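PDB 2R8Q: class I phosphodiesterase PDEB1 from Leishmania major, which binds zinc and magnesium ions in the all-helical catalytic domain of a class I phosphodiesterase, a member of the HD clan, and here also holds 3-isobutyl-1-methylxanthine. Local coordinates for residues 102-105 / 106-110; 254-257 / 258-262; 110-113 / 114-117. One frame throughout, in Å; residues are numbered along the deposited sequence.

How the contacts relate
All three contacts are buried and local. Contacts 1 and 3 are successive parts of helix 102-118 and meet at Gln-110, whereas contact 2 is the turn between helices 239-254 and 262-285, which packs against helix 102-118. Contact 1 lies nearest the middle of the chain, about 6 Å between centres, and combines methyl-on-ring packing with metal chemistry. Contact 2 provides a further zinc ligand, Asp-254, and is built of backbone turns, hydroxyls and waters beside the xanthine. Contact 3 binds neither metal nor ligand; it rests on aromatic packing and a threonine-to-backbone bond, and Tyr-117 is partly exposed. Lys-260 of contact 2 reaches Thr-111 of contact 3 and, more weakly, Asp-107 of contact 1.

Contact 1 of 3, residues 102-105 / 106-110; sequences FYHV and VDVCQ. With ZN (zinc ion), chain C.
Val-106 sets its CG2 methyl over one face of the Phe-102 ring, 3.7 Å from the ring centroid and only 17° off the normal, a CH-pi contact between residues one helical turn apart. With CG1 anti to the backbone N (chi1 166°), a valine here can aim its other methyl back down the helix at the ring. The backbone makes the regular helical bond, Val-106 N donating to Phe-102 O at 3.1 Å. Asp-107 has its N bonded to Tyr-103 O, but its carboxylate does the distinctive work: OD2 accepts from a water at 2.7 Å, and that water, in the plane of the His-104 imidazole, accepts from His-104 ND1 at 2.9 Å. Donating through ND1 leaves NE2 to hold the zinc, 2.2 Å away, and the carboxylate, acting through the water, probably helps hold the ring in this orientation. His-140, Asp-141 and Asp-254 join His-104 in the zinc site, the His...His-Asp...Asp signature of the HD clan, and two waters also bind the metal. Val-108 repeats the valine theme on the imidazole, its CG2 lying over one face at 3.9 Å from the centroid and 29° off the normal. The methyl on this face probably limits tilting of the ring, whose edge is left to the metal and the water. Cys-109 N closes on Val-105 O at 2.9 Å, and its small side chain fits against Ala-137 and Leu-138 of helix 127-139. Gln-110 continues the helix by bonding its N to Val-106 O, while its NE2 serves Phe-38 O and Ser-40 O.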
loop_
_atom_site.group_PDB
_atom_site.type_symbol
_atom_site.label_atom_id
_atom_site.label_comp_id
_atom_site.label_asym_id
_atom_site.label_seq_id
_atom_site.Cartn_x
_atom_site.Cartn_y
_atom_site.Cartn_z
ATOM N N PHE A 102 0.287 1.427 20.445
ATOM C CA PHE A 102 0.092 2.869 20.521
ATOM C C PHE A 102 1.054 3.568 21.488
ATOM O O PHE A 102 1.492 4.685 21.227
ATOM C CB PHE A 102 -1.365 3.165 20.903
ATOM C CG PHE A 102 -1.729 4.627 20.883
ATOM C CD1 PHE A 102 -1.596 5.383 19.719
ATOM C CD2 PHE A 102 -2.242 5.238 22.025
ATOM C CE1 PHE A 102 -1.973 6.726 19.689
ATOM C CE2 PHE A 102 -2.623 6.582 22.010
ATOM C CZ PHE A 102 -2.491 7.328 20.842
ATOM N N TYR A 103 1.397 2.922 22.597
ATOM C CA TYR A 103 2.302 3.547 23.559
ATOM C C TYR A 103 3.680 3.854 22.988
ATOM O O TYR A 103 4.315 4.829 23.390
ATOM C CB TYR A 103 2.433 2.675 24.806
ATOM C CG TYR A 103 1.103 2.387 25.458
ATOM C CD1 TYR A 103 0.620 1.082 25.550
ATOM C CD2 TYR A 103 0.314 3.421 25.967
ATOM C CE1 TYR A 103 -0.614 0.810 26.136
ATOM C CE2 TYR A 103 -0.926 3.159 26.551
ATOM C CZ TYR A 103 -1.382 1.854 26.633
ATOM O OH TYR A 103 -2.604 1.574 27.206
ATOM N N HIS A 104 4.150 3.028 22.058
ATOM C CA HIS A 104 5.451 3.276 21.448
ATOM C C HIS A 104 5.442 4.568 20.640
ATOM O O HIS A 104 6.389 5.348 20.712
ATOM C CB HIS A 104 5.857 2.118 20.525
ATOM C CG HIS A 104 6.977 2.454 19.583
ATOM N ND1 HIS A 104 8.256 2.745 20.015
ATOM C CD2 HIS A 104 7.014 2.518 18.232
ATOM C CE1 HIS A 104 9.032 2.966 18.968
ATOM N NE2 HIS A 104 8.303 2.835 17.874
ATOM N N VAL A 105 4.384 4.810 19.867
ATOM C CA VAL A 105 4.371 6.031 19.062
ATOM C C VAL A 105 4.101 7.271 19.909
ATOM O O VAL A 105 4.570 8.357 19.583
ATOM C CB VAL A 105 3.382 5.943 17.860
ATOM C CG1 VAL A 105 3.774 4.763 16.970
ATOM C CG2 VAL A 105 1.941 5.805 18.332
ATOM N N VAL A 106 3.367 7.107 21.006
ATOM C CA VAL A 106 3.119 8.224 21.908
ATOM C C VAL A 106 4.489 8.578 22.496
ATOM O O VAL A 106 4.852 9.752 22.612
ATOM C CB VAL A 106 2.143 7.819 23.040
ATOM C CG1 VAL A 106 2.152 8.868 24.155
ATOM C CG2 VAL A 106 0.739 7.666 22.465
ATOM N N ASP A 107 5.255 7.549 22.851
ATOM C CA ASP A 107 6.592 7.757 23.395
ATOM C C ASP A 107 7.513 8.448 22.388
ATOM O O ASP A 107 8.229 9.378 22.740
ATOM C CB ASP A 107 7.204 6.419 23.819
ATOM C CG ASP A 107 8.647 6.549 24.260
ATOM O OD1 ASP A 107 8.934 7.406 25.124
ATOM O OD2 ASP A 107 9.497 5.785 23.748
ATOM N N VAL A 108 7.505 8.002 21.133
ATOM C CA VAL A 108 8.369 8.624 20.135
ATOM C C VAL A 108 7.978 10.087 19.926
ATOM O O VAL A 108 8.841 10.950 19.792
ATOM C CB VAL A 108 8.322 7.849 18.792
ATOM C CG1 VAL A 108 9.087 8.601 17.710
ATOM C CG2 VAL A 108 8.939 6.470 18.983
ATOM N N CYS A 109 6.676 10.362 19.919
ATOM C CA CYS A 109 6.191 11.728 19.740
ATOM C C CYS A 109 6.681 12.617 20.885
ATOM O O CYS A 109 7.260 13.678 20.657
ATOM C CB CYS A 109 4.660 11.725 19.682
ATOM S SG CYS A 109 3.892 13.350 19.434
ATOM N N GLN A 110 6.463 12.165 22.115
ATOM C CA GLN A 110 6.877 12.922 23.295
ATOM C C GLN A 110 8.394 13.109 23.333
ATOM O O GLN A 110 8.898 14.185 23.681
ATOM C CB GLN A 110 6.395 12.194 24.556
ATOM C CG GLN A 110 6.525 12.972 25.869
ATOM C CD GLN A 110 7.906 12.881 26.495
ATOM O OE1 GLN A 110 8.551 11.832 26.456
ATOM N NE2 GLN A 110 8.358 13.978 27.098
HETATM ZN ZN ZN C . 8.956 2.782 15.776
HETATM O O HOH W 1 9.058 3.274 22.777
HETATM O O HOH W 2 9.927 2.292 13.913
HETATM O O HOH W 3 10.129 0.878 16.267
#

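Contact 2 of 3, residues 254-257 / 258-262; sequences DVSN and VTKPF. With ZN (zinc ion), chain C; IBM (3-isobutyl-1-methylxanthine), chain E.
Thr-259 grips the carbonyl of Ser-256 twice. Its OG1 donates to Ser-256 O at 2.7 Å, in the carbonyl plane and on a lone pair, while Thr-259 N reaches the same oxygen at 2.9 Å from 54° above that plane. A chi1 of 67° folds the hydroxyl back between the backbone N and the carbonyl carbon, which lets a threonine brace this short 3-10 turn. Asn-257, part of the xanthine pocket, brings OD1 to 3.7 Å from C10 of the 3-isobutyl-1-methylxanthine. The turn links two helices of the all-helical phosphodiesterase domain, following Asp-254, whose OD1 binds the zinc at 2.2 Å. Lys-260 N adds a weak bond to Asn-257 O at 3.3 Å, and the aliphatic part of its side chain, bent at chi2 and chi4, lies along Ser-256. Asn-257 ND2 donates to a water at 2.8 Å; the water accepts as well from Lys-260 NZ at 3.0 Å and donates to Ser-256 OG. Further out, Asn-257 OD1 is hydrogen-bonded to Tyr-99 OH, Ser-256 OG to Gly-253 O, and Lys-260 NZ to Thr-111 OG1 of helix 102-118. Val-258 packs on Phe-309 and Ala-314 of helix 302-324 and on Val-336 of helix 330-348.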
loop_
_atom_site.group_PDB
_atom_site.type_symbol
_atom_site.label_atom_id
_atom_site.label_comp_id
_atom_site.label_asym_id
_atom_site.label_seq_id
_atom_site.Cartn_x
_atom_site.Cartn_y
_atom_site.Cartn_z
ATOM N N ASP A 254 13.138 6.838 17.588
ATOM C CA ASP A 254 12.772 5.440 17.419
ATOM C C ASP A 254 13.656 4.483 18.226
ATOM O O ASP A 254 13.174 3.456 18.714
ATOM C CB ASP A 254 12.813 5.088 15.928
ATOM C CG ASP A 254 11.801 4.028 15.548
ATOM O OD1 ASP A 254 10.837 3.798 16.316
ATOM O OD2 ASP A 254 11.964 3.432 14.462
ATOM N N VAL A 255 14.936 4.814 18.383
ATOM C CA VAL A 255 15.843 3.960 19.156
ATOM C C VAL A 255 16.263 4.618 20.470
ATOM O O VAL A 255 17.323 4.315 21.020
ATOM C CB VAL A 255 17.117 3.595 18.348
ATOM C CG1 VAL A 255 16.730 2.809 17.107
ATOM C CG2 VAL A 255 17.895 4.848 17.972
ATOM N N SER A 256 15.403 5.493 20.981
ATOM C CA SER A 256 15.674 6.232 22.215
ATOM C C SER A 256 15.461 5.481 23.527
ATOM O O SER A 256 15.808 5.998 24.587
ATOM C CB SER A 256 14.825 7.504 22.251
ATOM O OG SER A 256 13.440 7.194 22.309
ATOM N N ASN A 257 14.889 4.283 23.469
ATOM C CA ASN A 257 14.640 3.526 24.695
ATOM C C ASN A 257 15.887 3.416 25.575
ATOM O O ASN A 257 15.802 3.543 26.794
ATOM C CB ASN A 257 14.142 2.114 24.374
ATOM C CG ASN A 257 12.722 2.088 23.818
ATOM O OD1 ASN A 257 12.261 1.051 23.343
ATOM N ND2 ASN A 257 12.024 3.219 23.883
ATOM N N VAL A 258 17.041 3.186 24.953
ATOM C CA VAL A 258 18.288 3.026 25.697
ATOM C C VAL A 258 18.854 4.299 26.311
ATOM O O VAL A 258 19.817 4.241 27.079
ATOM C CB VAL A 258 19.385 2.389 24.815
ATOM C CG1 VAL A 258 18.963 0.990 24.396
ATOM C CG2 VAL A 258 19.653 3.264 23.601
ATOM N N THR A 259 18.262 5.443 25.985
ATOM C CA THR A 259 18.729 6.718 26.516
ATOM C C THR A 259 17.836 7.250 27.636
ATOM O O THR A 259 18.067 8.341 28.149
ATOM C CB THR A 259 18.782 7.790 25.419
ATOM O OG1 THR A 259 17.447 8.093 24.994
ATOM C CG2 THR A 259 19.589 7.295 24.227
ATOM N N LYS A 260 16.811 6.491 28.010
ATOM C CA LYS A 260 15.900 6.932 29.065
ATOM C C LYS A 260 16.389 6.482 30.440
ATOM O O LYS A 260 17.242 5.599 30.540
ATOM C CB LYS A 260 14.492 6.377 28.825
ATOM C CG LYS A 260 13.869 6.791 27.493
ATOM C CD LYS A 260 13.941 8.301 27.283
ATOM C CE LYS A 260 13.324 8.713 25.951
ATOM N NZ LYS A 260 11.839 8.624 25.971
ATOM N N PRO A 261 15.872 7.103 31.516
ATOM C CA PRO A 261 16.285 6.720 32.874
ATOM C C PRO A 261 16.282 5.195 32.959
ATOM O O PRO A 261 15.364 4.543 32.469
ATOM C CB PRO A 261 15.222 7.378 33.741
ATOM C CG PRO A 261 14.984 8.667 33.005
ATOM C CD PRO A 261 14.903 8.214 31.555
ATOM N N PHE A 262 17.308 4.630 33.588
ATOM C CA PHE A 262 17.452 3.181 33.650
ATOM C C PHE A 262 16.215 2.313 33.838
ATOM O O PHE A 262 15.970 1.409 33.042
ATOM C CB PHE A 262 18.481 2.774 34.704
ATOM C CG PHE A 262 18.886 1.333 34.597
ATOM C CD1 PHE A 262 19.659 0.900 33.523
ATOM C CD2 PHE A 262 18.442 0.399 35.522
ATOM C CE1 PHE A 262 19.982 -0.444 33.372
ATOM C CE2 PHE A 262 18.759 -0.952 35.380
ATOM C CZ PHE A 262 19.530 -1.373 34.301
HETATM ZN ZN ZN C . 8.956 2.782 15.776
HETATM N N9 IBM E . 16.535 -3.838 18.333
HETATM C C8 IBM E . 17.307 -4.812 18.915
HETATM N N7 IBM E . 17.397 -4.707 20.217
HETATM C C5 IBM E . 16.631 -3.588 20.511
HETATM C C4 IBM E . 16.096 -3.043 19.366
HETATM N N3 IBM E . 15.301 -1.954 19.268
HETATM C C2 IBM E . 15.019 -1.347 20.459
HETATM N N1 IBM E . 15.520 -1.831 21.673
HETATM C C6 IBM E . 16.321 -2.947 21.700
HETATM O O6 IBM E . 16.756 -3.373 22.759
HETATM O O2 IBM E . 14.308 -0.348 20.464
HETATM C C10 IBM E . 15.189 -1.149 22.915
HETATM C C11 IBM E . 14.784 -1.475 17.997
HETATM C C12 IBM E . 13.824 -2.518 17.418
HETATM C C13 IBM E . 12.398 -2.260 17.883
HETATM C C14 IBM E . 13.904 -2.540 15.898
HETATM O O HOH W 4 16.626 1.606 22.124
HETATM O O HOH W 5 12.028 5.993 24.495
HETATM O O HOH W 2 9.927 2.292 13.913
HETATM O O HOH W 3 10.129 0.878 16.267
#

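Contact 3 of 3, residues 110-113 / 114-117; sequences QTLH and TYLY
His-113 and Tyr-117 form an edge-to-face aromatic pair, the tyrosine presenting its edge to one face of the imidazole with centroids 4.8 Å apart and planes at 55°. The closest part of that edge is Tyr-117 CD1, over the ring centre and 3.6 Å from His-113 NE2. CH-pi packing occurs two residues earlier in each partner: Thr-111 places its CG2 methyl over a face of Tyr-115, 3.9 Å from the centroid, the two side chains lying side by side. A threonine suits the place because its OG1 is left for Asp-107 O and Lys-260 NZ. Leu-112 adds apolar contact through CD2, 4.1 Å from Tyr-115 CD1. Among the hydrogen bonds, Thr-111 O takes two donors, Tyr-115 N at 3.0 Å and Thr-114 OG1 at 2.6 Å; at chi1 71° the Thr-114 hydroxyl folds back over its own turn, which gives a buried threonine a backbone acceptor. Leu-116 N and Tyr-117 N bond to Leu-112 O and His-113 O at 2.9 Å each. His-113 packs on helix 55-68, Leu-112 and Tyr-117 on helix 127-139, and Thr-114 and Tyr-115 on helix 330-348; the wider pi-type turn at 114-117 lies near the C-terminal end of helix 102-118, a central helix of the all-helical phosphodiesterase domain.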
loop_
_atom_site.group_PDB
_atom_site.type_symbol
_atom_site.label_atom_id
_atom_site.label_comp_id
_atom_site.label_asym_id
_atom_site.label_seq_id
_atom_site.Cartn_x
_atom_site.Cartn_y
_atom_site.Cartn_z
ATOM N N GLN A 110 6.463 12.165 22.115
ATOM C CA GLN A 110 6.877 12.922 23.295
ATOM C C GLN A 110 8.394 13.109 23.333
ATOM O O GLN A 110 8.898 14.185 23.681
ATOM C CB GLN A 110 6.395 12.194 24.556
ATOM C CG GLN A 110 6.525 12.972 25.869
ATOM C CD GLN A 110 7.906 12.881 26.495
ATOM O OE1 GLN A 110 8.551 11.832 26.456
ATOM N NE2 GLN A 110 8.358 13.978 27.098
ATOM N N THR A 111 9.120 12.061 22.959
ATOM C CA THR A 111 10.577 12.101 22.950
ATOM C C THR A 111 11.082 13.116 21.924
ATOM O O THR A 111 12.016 13.879 22.195
ATOM C CB THR A 111 11.153 10.710 22.631
ATOM O OG1 THR A 111 10.748 9.783 23.647
ATOM C CG2 THR A 111 12.669 10.759 22.568
ATOM N N LEU A 112 10.466 13.138 20.746
ATOM C CA LEU A 112 10.882 14.085 19.721
ATOM C C LEU A 112 10.654 15.513 20.195
ATOM O O LEU A 112 11.436 16.408 19.876
ATOM C CB LEU A 112 10.129 13.831 18.413
ATOM C CG LEU A 112 10.585 12.573 17.671
ATOM C CD1 LEU A 112 9.687 12.330 16.470
ATOM C CD2 LEU A 112 12.033 12.735 17.233
ATOM N N HIS A 113 9.586 15.732 20.957
ATOM C CA HIS A 113 9.324 17.069 21.465
ATOM C C HIS A 113 10.509 17.458 22.345
ATOM O O HIS A 113 11.021 18.571 22.236
ATOM C CB HIS A 113 8.017 17.104 22.265
ATOM C CG HIS A 113 7.626 18.476 22.729
ATOM N ND1 HIS A 113 8.264 19.122 23.765
ATOM C CD2 HIS A 113 6.665 19.324 22.291
ATOM C CE1 HIS A 113 7.713 20.308 23.948
ATOM N NE2 HIS A 113 6.739 20.456 23.066
ATOM N N THR A 114 10.973 16.541 23.194
ATOM C CA THR A 114 12.106 16.877 24.054
ATOM C C THR A 114 13.375 17.159 23.252
ATOM O O THR A 114 14.182 17.997 23.641
ATOM C CB THR A 114 12.406 15.778 25.119
ATOM O OG1 THR A 114 12.961 14.615 24.495
ATOM C CG2 THR A 114 11.138 15.407 25.867
ATOM N N TYR A 115 13.554 16.478 22.123
ATOM C CA TYR A 115 14.742 16.711 21.310
ATOM C C TYR A 115 14.673 18.079 20.646
ATOM O O TYR A 115 15.669 18.800 20.572
ATOM C CB TYR A 115 14.880 15.640 20.222
ATOM C CG TYR A 115 15.211 14.251 20.723
ATOM C CD1 TYR A 115 15.219 13.167 19.847
ATOM C CD2 TYR A 115 15.527 14.015 22.065
ATOM C CE1 TYR A 115 15.530 11.887 20.284
ATOM C CE2 TYR A 115 15.840 12.730 22.514
ATOM C CZ TYR A 115 15.838 11.672 21.614
ATOM O OH TYR A 115 16.129 10.396 22.043
ATOM N N LEU A 116 13.487 18.427 20.158
ATOM C CA LEU A 116 13.276 19.699 19.484
ATOM C C LEU A 116 13.366 20.908 20.401
ATOM O O LEU A 116 14.009 21.905 20.072
ATOM C CB LEU A 116 11.902 19.715 18.811
ATOM C CG LEU A 116 11.715 18.812 17.589
ATOM C CD1 LEU A 116 10.241 18.805 17.198
ATOM C CD2 LEU A 116 12.587 19.311 16.438
ATOM N N TYR A 117 12.735 20.820 21.563
ATOM C CA TYR A 117 12.716 21.968 22.449
ATOM C C TYR A 117 13.657 21.941 23.646
ATOM O O TYR A 117 14.284 22.951 23.955
ATOM C CB TYR A 117 11.258 22.238 22.827
ATOM C CG TYR A 117 10.437 22.460 21.566
ATOM C CD1 TYR A 117 9.515 21.508 21.119
ATOM C CD2 TYR A 117 10.676 23.572 20.756
ATOM C CE1 TYR A 117 8.858 21.662 19.890
ATOM C CE2 TYR A 117 10.027 23.732 19.532
ATOM C CZ TYR A 117 9.124 22.775 19.103
ATOM O OH TYR A 117 8.512 22.931 17.877
#